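Local coordinates for FrpC operon protein (Neisseria meningitidis, PDB 5EDF), which is an iron-regulated protein of novel fold, FrpD, that binds the RTX protein FrpC and may take part in adhesion, at residues A[65-70]-A[197-202]; A[72-77]-A[205-210]; A[88-93]-A[98-103]. All blocks are in the same frame, centred on the assembly; numbering follows the deposited sequence.

Overall arrangement
All three contacts lie along one edge of the antiparallel sheet, where strands 73-77, 61-70 and 98-105 run side by side. Interaction 1 ties strand 61-70, the middle of the three, to the loop leading into helix 205-224, and interaction 2 ties the outermost strand, 73-77, to the first turns of that helix; their centres are about 9 Å apart, and Lys-68 NZ salt-bridges Glu-77 OE2 (2.8 Å). Interaction 3 packs helix 84-93 against strand 98-105, its centre about 13 Å and 18 Å from those of interactions 1 and 2; its Asp-100 side chain lies about 12 Å from a bound sodium ion. Asp-99 OD1 accepts from Ile-197 N (3.1 Å), linking interactions 1 and 3.

Interaction 1. Residues A[65-70]-A[197-202]; sequences VYYKKT and IREKQQ
The phenol of Tyr-67 reaches end-on into the bend made by residues 197-199, and its hydroxyl is held by two bonds. Tyr-67 OH donates to Glu-199 OE2 at 2.7 Å, on the anti lone pair, the one directed away from OE1. In turn, Tyr-67 OH accepts from the backbone Arg-198 N at 3.0 Å, a noticeably bent bond with an N-H...O angle of 140°. Both partners lie at the edge of the ring, near its plane, while the carboxylate stands almost upright to that plane, 86° away from it. Glu-199 OE2 is also 3.3 Å from Tyr-67 CE1, and the two side chains run alongside each other, pointing in opposite senses. Beside the Arg-198 N-H, Arg-198 CB packs at 3.3 Å from Tyr-67 OH.

Tyr-67 sits on strand 61-70 of the large antiparallel sheet, and residues 197-202 form the loop between strand 189-193 and helix 205-224, so Tyr-67 connects the sheet to a loop well over a hundred residues further on. A second tie runs from Ile-197 N to Asp-99 OD1 on the neighbouring strand. The Tyr-67 ring also meets Phe-196 edge-to-face and Trp-74 at an inclined angle.

Chi1 of 70° places Tyr-67 CG between the backbone N and the carbonyl carbon, and the ring projects from the strand toward the loop. The Glu-199 chain is bent at chi2, which folds its carboxylate back to the phenol. Its second oxygen, Glu-199 OE1, takes a hydrogen bond from Gln-201 NE2 at 3.0 Å, again on the anti lone pair.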
loop_
_atom_site.group_PDB
_atom_site.type_symbol
_atom_site.label_atom_id
_atom_site.label_comp_id
_atom_site.label_asym_id
_atom_site.label_seq_id
_atom_site.Cartn_x
_atom_site.Cartn_y
_atom_site.Cartn_z
ATOM N N VAL A 65 1.308 7.050 2.547
ATOM C CA VAL A 65 2.613 7.331 1.960
ATOM C C VAL A 65 2.511 8.142 0.680
ATOM O O VAL A 65 1.648 7.895 -0.174
ATOM C CB VAL A 65 3.407 6.059 1.678
ATOM C CG1 VAL A 65 3.772 5.296 2.975
ATOM C CG2 VAL A 65 2.629 5.107 0.742
ATOM N N TYR A 66 3.383 9.123 0.561
ATOM C CA TYR A 66 3.557 9.837 -0.683
ATOM C C TYR A 66 4.486 9.026 -1.569
ATOM O O TYR A 66 5.545 8.564 -1.115
ATOM C CB TYR A 66 4.157 11.228 -0.420
ATOM C CG TYR A 66 4.566 12.027 -1.640
ATOM C CD1 TYR A 66 3.633 12.469 -2.555
ATOM C CD2 TYR A 66 5.878 12.335 -1.864
ATOM C CE1 TYR A 66 3.996 13.204 -3.656
ATOM C CE2 TYR A 66 6.239 13.099 -2.950
ATOM C CZ TYR A 66 5.300 13.505 -3.847
ATOM O OH TYR A 66 5.669 14.271 -4.965
ATOM N N TYR A 67 4.096 8.832 -2.823
ATOM C CA TYR A 67 4.959 8.105 -3.764
ATOM C C TYR A 67 5.484 9.079 -4.782
ATOM O O TYR A 67 4.778 9.970 -5.245
ATOM C CB TYR A 67 4.258 6.897 -4.388
ATOM C CG TYR A 67 3.139 7.211 -5.383
ATOM C CD1 TYR A 67 3.407 7.436 -6.712
ATOM C CD2 TYR A 67 1.821 7.313 -4.959
ATOM C CE1 TYR A 67 2.391 7.733 -7.603
ATOM C CE2 TYR A 67 0.806 7.582 -5.829
ATOM C CZ TYR A 67 1.079 7.789 -7.159
ATOM O OH TYR A 67 0.030 8.067 -8.018
ATOM N N LYS A 68 6.777 8.917 -5.076
ATOM C CA LYS A 68 7.518 9.878 -5.882
ATOM C C LYS A 68 8.462 9.207 -6.869
ATOM O O LYS A 68 9.176 8.269 -6.522
ATOM C CB LYS A 68 8.326 10.758 -4.917
ATOM C CG LYS A 68 9.089 11.872 -5.529
ATOM C CD LYS A 68 9.815 12.685 -4.481
ATOM C CE LYS A 68 11.073 12.030 -3.936
ATOM N NZ LYS A 68 11.855 12.964 -3.059
ATOM N N LYS A 69 8.514 9.734 -8.101
ATOM C CA LYS A 69 9.421 9.224 -9.120
ATOM C C LYS A 69 10.839 9.766 -8.874
ATOM O O LYS A 69 11.003 10.966 -8.620
ATOM C CB LYS A 69 8.915 9.672 -10.486
ATOM C CG LYS A 69 9.576 9.003 -11.661
ATOM C CD LYS A 69 9.109 7.575 -11.792
ATOM C CE LYS A 69 9.787 6.892 -12.954
ATOM N NZ LYS A 69 9.165 7.275 -14.253
ATOM N N THR A 70 11.832 8.875 -8.864
ATOM C CA THR A 70 13.251 9.268 -8.833
ATOM C C THR A 70 14.020 8.601 -9.983
ATOM O O THR A 70 13.428 7.892 -10.792
ATOM C CB THR A 70 13.920 8.937 -7.471
ATOM O OG1 THR A 70 14.259 7.545 -7.404
ATOM C CG2 THR A 70 13.000 9.307 -6.302
ATOM N N ILE A 197 -2.170 5.445 -6.834
ATOM C CA ILE A 197 -3.596 5.752 -7.074
ATOM C C ILE A 197 -3.844 6.810 -8.142
ATOM O O ILE A 197 -4.914 6.811 -8.760
ATOM C CB ILE A 197 -4.364 6.187 -5.801
ATOM C CG1 ILE A 197 -3.697 7.374 -5.100
ATOM C CG2 ILE A 197 -4.500 5.038 -4.858
ATOM C CD1 ILE A 197 -4.643 8.138 -4.195
ATOM N N ARG A 198 -2.890 7.709 -8.365
ATOM C CA ARG A 198 -3.071 8.728 -9.409
ATOM C C ARG A 198 -2.493 8.341 -10.773
ATOM O O ARG A 198 -2.629 9.098 -11.748
ATOM C CB ARG A 198 -2.454 10.064 -8.999
ATOM C CG ARG A 198 -3.032 10.634 -7.689
ATOM C CD ARG A 198 -4.358 11.344 -7.871
ATOM N NE ARG A 198 -5.487 10.436 -8.041
ATOM C CZ ARG A 198 -6.279 9.990 -7.063
ATOM N NH1 ARG A 198 -6.071 10.349 -5.799
ATOM N NH2 ARG A 198 -7.284 9.161 -7.350
ATOM N N GLU A 199 -1.848 7.200 -10.878
ATOM C CA GLU A 199 -1.279 6.804 -12.156
ATOM C C GLU A 199 -2.303 6.079 -13.037
ATOM O O GLU A 199 -2.911 5.086 -12.621
ATOM C CB GLU A 199 -0.075 5.877 -11.930
ATOM C CG GLU A 199 0.972 6.393 -10.943
ATOM C CD GLU A 199 1.380 7.824 -11.222
ATOM O OE1 GLU A 199 2.008 8.063 -12.298
ATOM O OE2 GLU A 199 1.020 8.745 -10.440
ATOM N N LYS A 200 -2.480 6.550 -14.260
ATOM C CA LYS A 200 -3.388 5.904 -15.214
ATOM C C LYS A 200 -2.617 5.015 -16.201
ATOM O O LYS A 200 -3.184 4.093 -16.811
ATOM C CB LYS A 200 -4.199 6.975 -15.978
ATOM C CG LYS A 200 -5.058 7.907 -15.113
ATOM C CD LYS A 200 -5.755 8.989 -15.961
ATOM C CE LYS A 200 -4.770 10.052 -16.443
ATOM N NZ LYS A 200 -4.080 10.772 -15.320
ATOM N N GLN A 201 -1.321 5.252 -16.342
ATOM C CA GLN A 201 -0.507 4.503 -17.305
ATOM C C GLN A 201 -0.255 3.060 -16.839
ATOM O O GLN A 201 -0.187 2.778 -15.633
ATOM C CB GLN A 201 0.825 5.234 -17.581
ATOM C CG GLN A 201 1.902 5.114 -16.472
ATOM C CD GLN A 201 1.746 6.114 -15.346
ATOM O OE1 GLN A 201 0.747 6.853 -15.264
ATOM N NE2 GLN A 201 2.736 6.141 -14.473
ATOM N N GLN A 202 -0.155 2.127 -17.766
ATOM C CA GLN A 202 0.268 0.773 -17.434
ATOM C C GLN A 202 1.649 0.806 -16.772
ATOM O O GLN A 202 2.547 1.512 -17.204
ATOM C CB GLN A 202 0.273 -0.107 -18.681
ATOM C CG GLN A 202 0.474 -1.585 -18.422
ATOM C CD GLN A 202 0.498 -2.429 -19.693
ATOM O OE1 GLN A 202 0.033 -2.008 -20.738
ATOM N NE2 GLN A 202 1.017 -3.638 -19.572
#

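Interaction 2. Residues A[72-77]-A[205-210]; sequences QGWVLE and QQELVG
At the outermost strand of the large antiparallel sheet, 73-77, an indole reaches across to the first turns of the long helix 205-224, where Glu-207 receives it. The contact rests on one hydrogen bond: Trp-74 NE1 donates to Glu-207 OE2 at 2.9 Å, and at 176° the N-H points almost straight at the oxygen. The acceptor lies in the indole plane, so the carboxylate is met at the ring edge. From the other end, the donor reaches OE2 on its anti side but 24° out of the carboxylate plane. The two flat groups are thus moderately inclined to each other, and the side chains pass at a slant.

Glu-207 runs extended beyond CG (chi2 175°), which carries the carboxylate up from the helix to the level of the indole N-H. Its CG follows along the same edge of the ring, 3.7 Å from Trp-74 NE1. The other oxygen, OE1, accepts from the backbone N of Thr-204, just before the helix, and Phe-196 meets the indole edge-to-face. A further tie between strand and helix runs from the carbonyl of Trp-74 to the side-chain amide of Gln-214.

With one oxygen given to the indole and the other to the backbone at the start of the helix, the carboxylate is restrained in rotation; two N-H donors would probably stabilise its negative charge.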
loop_
_atom_site.group_PDB
_atom_site.type_symbol
_atom_site.label_atom_id
_atom_site.label_comp_id
_atom_site.label_asym_id
_atom_site.label_seq_id
_atom_site.Cartn_x
_atom_site.Cartn_y
_atom_site.Cartn_z
ATOM N N GLN A 72 16.303 6.444 -9.372
ATOM C CA GLN A 72 16.482 5.101 -8.863
ATOM C C GLN A 72 15.140 4.384 -8.640
ATOM O O GLN A 72 15.070 3.438 -7.849
ATOM C CB GLN A 72 17.250 5.189 -7.549
ATOM C CG GLN A 72 18.514 6.052 -7.642
ATOM C CD GLN A 72 19.694 5.265 -8.127
ATOM O OE1 GLN A 72 19.940 4.154 -7.649
ATOM N NE2 GLN A 72 20.440 5.823 -9.082
ATOM N N GLY A 73 14.086 4.852 -9.317
ATOM C CA GLY A 73 12.770 4.189 -9.319
ATOM C C GLY A 73 11.613 5.064 -8.851
ATOM O O GLY A 73 11.501 6.228 -9.237
ATOM N N TRP A 74 10.685 4.456 -8.120
ATOM C CA TRP A 74 9.725 5.171 -7.291
ATOM C C TRP A 74 10.129 4.962 -5.836
ATOM O O TRP A 74 10.666 3.902 -5.479
ATOM C CB TRP A 74 8.328 4.601 -7.455
ATOM C CG TRP A 74 7.718 4.743 -8.827
ATOM C CD1 TRP A 74 7.762 3.843 -9.850
ATOM C CD2 TRP A 74 6.906 5.830 -9.284
ATOM N NE1 TRP A 74 7.046 4.315 -10.927
ATOM C CE2 TRP A 74 6.520 5.534 -10.612
ATOM C CE3 TRP A 74 6.472 7.025 -8.710
ATOM C CZ2 TRP A 74 5.715 6.392 -11.364
ATOM C CZ3 TRP A 74 5.687 7.864 -9.456
ATOM C CH2 TRP A 74 5.303 7.544 -10.767
ATOM N N VAL A 75 9.847 5.947 -4.986
ATOM C CA VAL A 75 10.073 5.823 -3.547
ATOM C C VAL A 75 8.842 6.244 -2.777
ATOM O O VAL A 75 8.006 6.974 -3.308
ATOM C CB VAL A 75 11.309 6.627 -3.051
ATOM C CG1 VAL A 75 12.551 6.111 -3.729
ATOM C CG2 VAL A 75 11.105 8.121 -3.265
ATOM N N LEU A 76 8.751 5.777 -1.537
ATOM C CA LEU A 76 7.672 6.119 -0.617
ATOM C C LEU A 76 8.203 7.006 0.480
ATOM O O LEU A 76 9.282 6.757 1.035
ATOM C CB LEU A 76 7.077 4.870 0.036
ATOM C CG LEU A 76 6.662 3.761 -0.912
ATOM C CD1 LEU A 76 6.149 2.562 -0.103
ATOM C CD2 LEU A 76 5.680 4.228 -2.002
ATOM N N GLU A 77 7.398 7.996 0.851
ATOM C CA GLU A 77 7.795 8.952 1.887
ATOM C C GLU A 77 6.700 9.187 2.899
ATOM O O GLU A 77 5.538 9.257 2.529
ATOM C CB GLU A 77 8.148 10.309 1.263
ATOM C CG GLU A 77 9.300 10.228 0.306
ATOM C CD GLU A 77 9.745 11.552 -0.277
ATOM O OE1 GLU A 77 8.999 12.548 -0.220
ATOM O OE2 GLU A 77 10.877 11.589 -0.821
ATOM N N GLN A 205 6.122 -4.710 -14.218
ATOM C CA GLN A 205 6.300 -5.579 -13.089
ATOM C C GLN A 205 7.348 -5.017 -12.130
ATOM O O GLN A 205 7.213 -5.144 -10.907
ATOM C CB GLN A 205 6.670 -6.994 -13.506
ATOM C CG GLN A 205 6.703 -7.952 -12.341
ATOM C CD GLN A 205 7.075 -9.382 -12.711
ATOM O OE1 GLN A 205 7.488 -9.669 -13.839
ATOM N NE2 GLN A 205 7.003 -10.285 -11.733
ATOM N N GLN A 206 8.389 -4.407 -12.691
ATOM C CA GLN A 206 9.452 -3.854 -11.870
ATOM C C GLN A 206 8.940 -2.711 -11.002
ATOM O O GLN A 206 9.309 -2.595 -9.827
ATOM C CB GLN A 206 10.649 -3.418 -12.716
ATOM C CG GLN A 206 11.399 -4.567 -13.407
ATOM C CD GLN A 206 10.860 -4.945 -14.786
ATOM O OE1 GLN A 206 9.757 -4.552 -15.193
ATOM N NE2 GLN A 206 11.646 -5.726 -15.510
ATOM N N GLU A 207 8.097 -1.846 -11.567
ATOM C CA GLU A 207 7.486 -0.763 -10.783
ATOM C C GLU A 207 6.594 -1.311 -9.677
ATOM O O GLU A 207 6.666 -0.856 -8.540
ATOM C CB GLU A 207 6.660 0.151 -11.678
ATOM C CG GLU A 207 7.515 1.010 -12.601
ATOM C CD GLU A 207 6.683 1.818 -13.573
ATOM O OE1 GLU A 207 6.058 1.212 -14.485
ATOM O OE2 GLU A 207 6.706 3.073 -13.481
ATOM N N LEU A 208 5.787 -2.312 -10.004
ATOM C CA LEU A 208 4.823 -2.870 -9.049
ATOM C C LEU A 208 5.491 -3.687 -7.937
ATOM O O LEU A 208 5.238 -3.471 -6.758
ATOM C CB LEU A 208 3.790 -3.701 -9.809
ATOM C CG LEU A 208 2.936 -2.965 -10.829
ATOM C CD1 LEU A 208 2.196 -3.933 -11.768
ATOM C CD2 LEU A 208 1.933 -2.116 -10.081
ATOM N N VAL A 209 6.373 -4.620 -8.314
ATOM C CA VAL A 209 7.152 -5.370 -7.319
ATOM C C VAL A 209 8.045 -4.454 -6.505
ATOM O O VAL A 209 8.163 -4.616 -5.283
ATOM C CB VAL A 209 7.966 -6.542 -7.972
ATOM C CG1 VAL A 209 8.898 -7.187 -6.941
ATOM C CG2 VAL A 209 6.998 -7.587 -8.501
ATOM N N GLY A 210 8.661 -3.460 -7.136
ATOM C CA GLY A 210 9.490 -2.515 -6.409
ATOM C C GLY A 210 8.723 -1.833 -5.297
ATOM O O GLY A 210 9.236 -1.664 -4.187
#

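Interaction 3. Residues A[88-93]-A[98-103]; sequences IQFLRD and VDDIVI
Phe-90 and Val-98 meet ring face to methyl. Val-98 CG1 stands almost exactly over the middle of the aromatic ring, 3.6 Å from its centroid and 7° off the ring normal, a well-centred CH-pi contact. Val-98 CB lies over the same face nearer the rim, 3.7 Å from Phe-90 CD1, while CG2 turns to the stem of the side chain and approaches Phe-90 CB at 4.0 Å. The isopropyl group thus covers the ring and its root together, and the two side chains cross at about a right angle.

The rotamers account for this division. In Phe-90, CG is anti to the backbone N (chi1 162°), sending the ring out from helix 84-93 over the start of strand 98-105. In Val-98 it is CG1 that lies opposite the backbone N, and this branch takes the ring centre. The helix and strand are joined by a short connection of four residues, so this pair packs the helix back onto the large sheet.

Further along the strand, Asp-100 points back at the oncoming ring and meets its edge. Its OD1 lies near the ring plane, 3.5 Å from Phe-90 CZ, and OD2 is also at the edge, 3.8 Å from CE1; the carboxylate is turned 45° from the ring. OD1 itself is hydrogen-bonded to Ser-64 OG and salt-bridged to the NE of Arg-37, a residue the Phe-90 side chain also touches.

The carboxylate thus faces the slightly positive C-H rim, an approach that is probably mildly attractive, while the aliphatic methyl occupies the electron-rich face.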
loop_
_atom_site.group_PDB
_atom_site.type_symbol
_atom_site.label_atom_id
_atom_site.label_comp_id
_atom_site.label_asym_id
_atom_site.label_seq_id
_atom_site.Cartn_x
_atom_site.Cartn_y
_atom_site.Cartn_z
ATOM N N ILE A 88 -1.515 17.796 2.060
ATOM C CA ILE A 88 -2.604 18.735 2.317
ATOM C C ILE A 88 -3.735 18.531 1.303
ATOM O O ILE A 88 -4.902 18.511 1.667
ATOM C CB ILE A 88 -2.113 20.191 2.277
ATOM C CG1 ILE A 88 -1.266 20.451 3.517
ATOM C CG2 ILE A 88 -3.282 21.147 2.210
ATOM C CD1 ILE A 88 -0.446 21.665 3.463
ATOM N N GLN A 89 -3.390 18.394 0.031
ATOM C CA GLN A 89 -4.375 18.075 -0.976
ATOM C C GLN A 89 -5.105 16.756 -0.680
ATOM O O GLN A 89 -6.326 16.647 -0.772
ATOM C CB GLN A 89 -3.724 18.071 -2.358
ATOM C CG GLN A 89 -4.691 17.778 -3.504
ATOM C CD GLN A 89 -5.640 18.907 -3.751
ATOM O OE1 GLN A 89 -5.219 19.989 -4.178
ATOM N NE2 GLN A 89 -6.934 18.677 -3.492
ATOM N N PHE A 90 -4.333 15.742 -0.332
ATOM C CA PHE A 90 -4.875 14.434 0.025
ATOM C C PHE A 90 -5.859 14.538 1.181
ATOM O O PHE A 90 -6.923 13.943 1.148
ATOM C CB PHE A 90 -3.681 13.538 0.374
ATOM C CG PHE A 90 -4.026 12.308 1.159
ATOM C CD1 PHE A 90 -4.557 11.214 0.547
ATOM C CD2 PHE A 90 -3.773 12.264 2.522
ATOM C CE1 PHE A 90 -4.853 10.078 1.298
ATOM C CE2 PHE A 90 -4.074 11.124 3.256
ATOM C CZ PHE A 90 -4.613 10.058 2.639
ATOM N N LEU A 91 -5.514 15.315 2.186
ATOM C CA LEU A 91 -6.412 15.456 3.326
ATOM C C LEU A 91 -7.703 16.226 2.988
ATOM O O LEU A 91 -8.743 16.017 3.619
ATOM C CB LEU A 91 -5.681 16.070 4.517
ATOM C CG LEU A 91 -4.610 15.198 5.173
ATOM C CD1 LEU A 91 -3.840 15.989 6.217
ATOM C CD2 LEU A 91 -5.276 13.982 5.809
ATOM N N ARG A 92 -7.662 17.054 1.955
ATOM C CA ARG A 92 -8.852 17.762 1.523
ATOM C C ARG A 92 -9.822 16.906 0.733
ATOM O O ARG A 92 -11.003 16.893 1.034
ATOM C CB ARG A 92 -8.454 18.977 0.692
ATOM C CG ARG A 92 -7.720 19.998 1.504
ATOM C CD ARG A 92 -7.328 21.190 0.702
ATOM N NE ARG A 92 -6.587 22.170 1.500
ATOM C CZ ARG A 92 -7.143 23.078 2.297
ATOM N NH1 ARG A 92 -8.472 23.159 2.427
ATOM N NH2 ARG A 92 -6.365 23.923 2.970
ATOM N N ASP A 93 -9.339 16.212 -0.288
ATOM C CA ASP A 93 -10.250 15.425 -1.134
ATOM C C ASP A 93 -9.721 14.088 -1.632
ATOM O O ASP A 93 -10.349 13.447 -2.484
ATOM C CB ASP A 93 -10.742 16.269 -2.312
ATOM C CG ASP A 93 -9.631 16.689 -3.256
ATOM O OD1 ASP A 93 -8.491 16.254 -3.063
ATOM O OD2 ASP A 93 -9.914 17.462 -4.210
ATOM N N VAL A 98 -0.854 10.091 -2.914
ATOM C CA VAL A 98 -0.699 9.575 -1.574
ATOM C C VAL A 98 -1.558 8.319 -1.483
ATOM O O VAL A 98 -2.786 8.371 -1.673
ATOM C CB VAL A 98 -1.101 10.615 -0.514
ATOM C CG1 VAL A 98 -1.074 9.983 0.874
ATOM C CG2 VAL A 98 -0.192 11.883 -0.585
ATOM N N ASP A 99 -0.895 7.207 -1.159
ATOM C CA ASP A 99 -1.549 5.908 -1.058
ATOM C C ASP A 99 -1.793 5.541 0.406
ATOM O O ASP A 99 -0.993 5.883 1.285
ATOM C CB ASP A 99 -0.669 4.831 -1.706
ATOM C CG ASP A 99 -0.465 5.021 -3.175
ATOM O OD1 ASP A 99 -1.346 5.559 -3.863
ATOM O OD2 ASP A 99 0.612 4.581 -3.679
ATOM N N ASP A 100 -2.879 4.821 0.662
ATOM C CA ASP A 100 -3.206 4.302 1.982
ATOM C C ASP A 100 -2.869 2.841 2.070
ATOM O O ASP A 100 -3.166 2.074 1.139
ATOM C CB ASP A 100 -4.682 4.502 2.266
ATOM C CG ASP A 100 -5.030 5.959 2.421
ATOM O OD1 ASP A 100 -4.513 6.585 3.346
ATOM O OD2 ASP A 100 -5.845 6.432 1.606
ATOM N N ILE A 101 -2.263 2.426 3.162
ATOM C CA ILE A 101 -1.887 1.036 3.370
ATOM C C ILE A 101 -2.509 0.566 4.669
ATOM O O ILE A 101 -2.270 1.167 5.723
ATOM C CB ILE A 101 -0.341 0.856 3.371
ATOM C CG1 ILE A 101 0.255 1.326 2.030
ATOM C CG2 ILE A 101 -0.010 -0.607 3.704
ATOM C CD1 ILE A 101 1.748 1.503 2.050
ATOM N N VAL A 102 -3.358 -0.457 4.594
ATOM C CA VAL A 102 -4.121 -0.924 5.747
ATOM C C VAL A 102 -3.445 -2.156 6.321
ATOM O O VAL A 102 -3.281 -3.170 5.640
ATOM C CB VAL A 102 -5.580 -1.158 5.395
ATOM C CG1 VAL A 102 -6.350 -1.715 6.608
ATOM C CG2 VAL A 102 -6.239 0.116 4.902
ATOM N N ILE A 103 -3.103 -2.069 7.603
ATOM C CA ILE A 103 -2.369 -3.100 8.330
ATOM C C ILE A 103 -3.264 -3.677 9.412
ATOM O O ILE A 103 -3.805 -2.926 10.236
ATOM C CB ILE A 103 -1.105 -2.531 8.973
ATOM C CG1 ILE A 103 -0.222 -1.866 7.939
ATOM C CG2 ILE A 103 -0.330 -3.642 9.727
ATOM C CD1 ILE A 103 0.925 -1.026 8.510
#